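Blr6230 protein (Bradyrhizobium diazoefficiens, PDB 5WCM) probably hydrolyses beta-lactam antibiotics as a zinc-dependent subclass B3 metallo-beta-lactamase, and here holds a sulfonamide inhibitor in its active site. Local coordinates at residues 70-75 with 144-149. Numbering follows the deposited sequence.
Sequences HAHLDH and PGHSPG. With ZN (zinc ion), chain C; ZN (zinc ion), chain D; 4NZ (4-nitrobenzenesulfonamide), chain I.
H70 and S147 mark the nearest approach of the two backbones, CA to CA 6.2 Å, where the loop leading into helix 73-76 meets the loop between strands 136-142 and 151-159 without a direct hydrogen bond. One zinc ion joins the two. H70 and H146 offer it NE2 and H72 offers ND1, each nitrogen 2.1 Å from the metal. With its CG anti to the backbone N (chi1 -177°), H146 carries its ring across to the metal, and the ring edge comes over one face of H70 in a T-shaped pair, planes at 76°; CD2 of H146 lies 3.3 Å from CD2 of H70. The H72 ring meets H146 at an oblique tilt. Second-shell carbonyls fix the rotation of two ligands: C170 O accepts from ND1 of H70, and T173 O from ND1 of H146. The other ring nitrogen of H72, NE2, donates in the ring plane to a water 2.8 Å away, which donates to the carbonyl O of H146. The sequence HAHLDH is the HxHxDH motif of the metallo-beta-lactamase superfamily, and its last two residues turn to a second zinc through D74 OD2 and H75 NE2, with H211 as the third protein ligand. The sulfonamide nitrogen N1 of 4-nitrobenzenesulfonamide bridges the metals, 2.0 Å and 1.9 Å away; a bridging water modelled almost on the same spot probably replaces it where the inhibitor is absent. OG of S147 lies 3.3 Å from CB of H70 and hydrogen-bonds to D96, whose carboxylate also takes the N-H groups of A71 and G149 and so clamps both loops.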
loop_
_atom_site.group_PDB
_atom_site.type_symbol
_atom_site.label_atom_id
_atom_site.label_comp_id
_atom_site.label_asym_id
_atom_site.label_seq_id
_atom_site.Cartn_x
_atom_site.Cartn_y
_atom_site.Cartn_z
ATOM N N HIS A 70 4.571 -1.344 0.282
ATOM C CA HIS A 70 5.576 -2.144 1.000
ATOM C C HIS A 70 5.772 -3.497 0.372
ATOM O O HIS A 70 4.880 -4.040 -0.282
ATOM C CB HIS A 70 5.239 -2.293 2.492
ATOM C CG HIS A 70 4.132 -3.265 2.796
ATOM N ND1 HIS A 70 2.814 -2.884 2.944
ATOM C CD2 HIS A 70 4.161 -4.602 3.030
ATOM C CE1 HIS A 70 2.087 -3.949 3.256
ATOM N NE2 HIS A 70 2.880 -5.010 3.315
ATOM N N ALA A 71 6.947 -4.058 0.611
ATOM C CA ALA A 71 7.432 -5.175 -0.197
ATOM C C ALA A 71 7.144 -6.535 0.436
ATOM O O ALA A 71 8.075 -7.252 0.806
ATOM C CB ALA A 71 8.917 -4.989 -0.444
ATOM N N HIS A 72 5.863 -6.866 0.544
ATOM C CA HIS A 72 5.393 -8.222 0.864
ATOM C C HIS A 72 4.689 -8.804 -0.332
ATOM O O HIS A 72 4.113 -8.046 -1.118
ATOM C CB HIS A 72 4.473 -8.247 2.086
ATOM C CG HIS A 72 5.155 -7.920 3.380
ATOM N ND1 HIS A 72 4.468 -7.438 4.480
ATOM C CD2 HIS A 72 6.459 -7.990 3.745
ATOM C CE1 HIS A 72 5.327 -7.242 5.463
ATOM N NE2 HIS A 72 6.538 -7.559 5.044
ATOM N N LEU A 73 4.737 -10.133 -0.459
ATOM C CA LEU A 73 4.253 -10.840 -1.647
ATOM C C LEU A 73 2.807 -10.551 -2.036
ATOM O O LEU A 73 2.459 -10.650 -3.201
ATOM C CB LEU A 73 4.465 -12.354 -1.545
ATOM C CG LEU A 73 3.433 -13.178 -0.799
ATOM C CD1 LEU A 73 3.555 -14.663 -1.138
ATOM C CD2 LEU A 73 3.566 -12.963 0.696
ATOM N N ASP A 74 1.968 -10.237 -1.052
ATOM C CA ASP A 74 0.567 -9.954 -1.326
ATOM C C ASP A 74 0.349 -8.587 -1.994
ATOM O O ASP A 74 -0.764 -8.292 -2.425
ATOM C CB ASP A 74 -0.297 -10.135 -0.081
ATOM C CG ASP A 74 0.138 -9.271 1.102
ATOM O OD1 ASP A 74 1.360 -9.027 1.310
ATOM O OD2 ASP A 74 -0.779 -8.824 1.851
ATOM N N HIS A 75 1.401 -7.762 -2.041
ATOM C CA HIS A 75 1.379 -6.469 -2.756
ATOM C C HIS A 75 2.334 -6.392 -3.924
ATOM O O HIS A 75 2.187 -5.522 -4.774
ATOM C CB HIS A 75 1.652 -5.329 -1.765
ATOM C CG HIS A 75 0.817 -5.444 -0.543
ATOM N ND1 HIS A 75 -0.545 -5.284 -0.563
ATOM C CD2 HIS A 75 1.123 -5.895 0.701
ATOM C CE1 HIS A 75 -1.036 -5.587 0.628
ATOM N NE2 HIS A 75 -0.046 -5.962 1.425
ATOM N N PRO A 144 8.158 3.511 8.038
ATOM C CA PRO A 144 8.629 2.153 8.245
ATOM C C PRO A 144 8.057 1.485 9.491
ATOM O O PRO A 144 7.441 2.120 10.363
ATOM C CB PRO A 144 10.144 2.333 8.386
ATOM C CG PRO A 144 10.273 3.692 8.975
ATOM C CD PRO A 144 9.236 4.492 8.262
ATOM N N GLY A 145 8.282 0.181 9.568
ATOM C CA GLY A 145 7.827 -0.665 10.665
ATOM C C GLY A 145 7.309 -1.953 10.087
ATOM O O GLY A 145 7.897 -3.024 10.250
ATOM N N HIS A 146 6.185 -1.847 9.383
ATOM C CA HIS A 146 5.597 -3.032 8.764
ATOM C C HIS A 146 6.568 -3.656 7.756
ATOM O O HIS A 146 6.621 -4.882 7.636
ATOM C CB HIS A 146 4.246 -2.684 8.160
ATOM C CG HIS A 146 3.543 -3.853 7.561
ATOM N ND1 HIS A 146 2.744 -4.704 8.289
ATOM C CD2 HIS A 146 3.558 -4.336 6.298
ATOM C CE1 HIS A 146 2.295 -5.658 7.496
ATOM N NE2 HIS A 146 2.760 -5.452 6.273
ATOM N N SER A 147 7.322 -2.803 7.071
ATOM C CA SER A 147 8.501 -3.225 6.319
ATOM C C SER A 147 9.551 -2.123 6.536
ATOM O O SER A 147 9.195 -1.006 6.903
ATOM C CB SER A 147 8.196 -3.450 4.831
ATOM O OG SER A 147 8.019 -2.208 4.188
ATOM N N PRO A 148 10.838 -2.407 6.265
ATOM C CA PRO A 148 11.845 -1.376 6.566
ATOM C C PRO A 148 11.752 -0.152 5.658
ATOM O O PRO A 148 12.166 0.929 6.063
ATOM C CB PRO A 148 13.179 -2.107 6.385
ATOM C CG PRO A 148 12.868 -3.311 5.589
ATOM C CD PRO A 148 11.456 -3.689 5.903
ATOM N N GLY A 149 11.204 -0.338 4.458
ATOM C CA GLY A 149 11.030 0.741 3.479
ATOM C C GLY A 149 9.599 1.130 3.161
ATOM O O GLY A 149 9.344 1.726 2.128
HETATM ZN ZN ZN C . 2.569 -6.605 4.578
HETATM ZN ZN ZN D . -0.414 -7.226 3.012
HETATM S S 4NZ I . 0.532 -8.472 5.658
HETATM C C1 4NZ I . 1.141 -12.801 4.655
HETATM N N1 4NZ I . 0.829 -7.531 4.478
HETATM O O1 4NZ I . -0.845 -8.321 5.995
HETATM C C2 4NZ I . 1.556 -11.854 3.739
HETATM O O2 4NZ I . 1.480 -8.177 6.681
HETATM C C3 4NZ I . 1.376 -10.513 4.039
HETATM C C4 4NZ I . 0.771 -10.161 5.231
HETATM C C5 4NZ I . 0.377 -11.122 6.148
HETATM C C6 4NZ I . 0.578 -12.456 5.865
HETATM N N7 4NZ I . 1.184 -14.218 4.281
HETATM O O12 4NZ I . 1.533 -14.509 3.152
HETATM O O13 4NZ I . 0.876 -15.048 5.124
HETATM O O HOH W 1 8.371 -6.921 7.074
HETATM O O HOH W 2 1.284 -7.862 3.810
#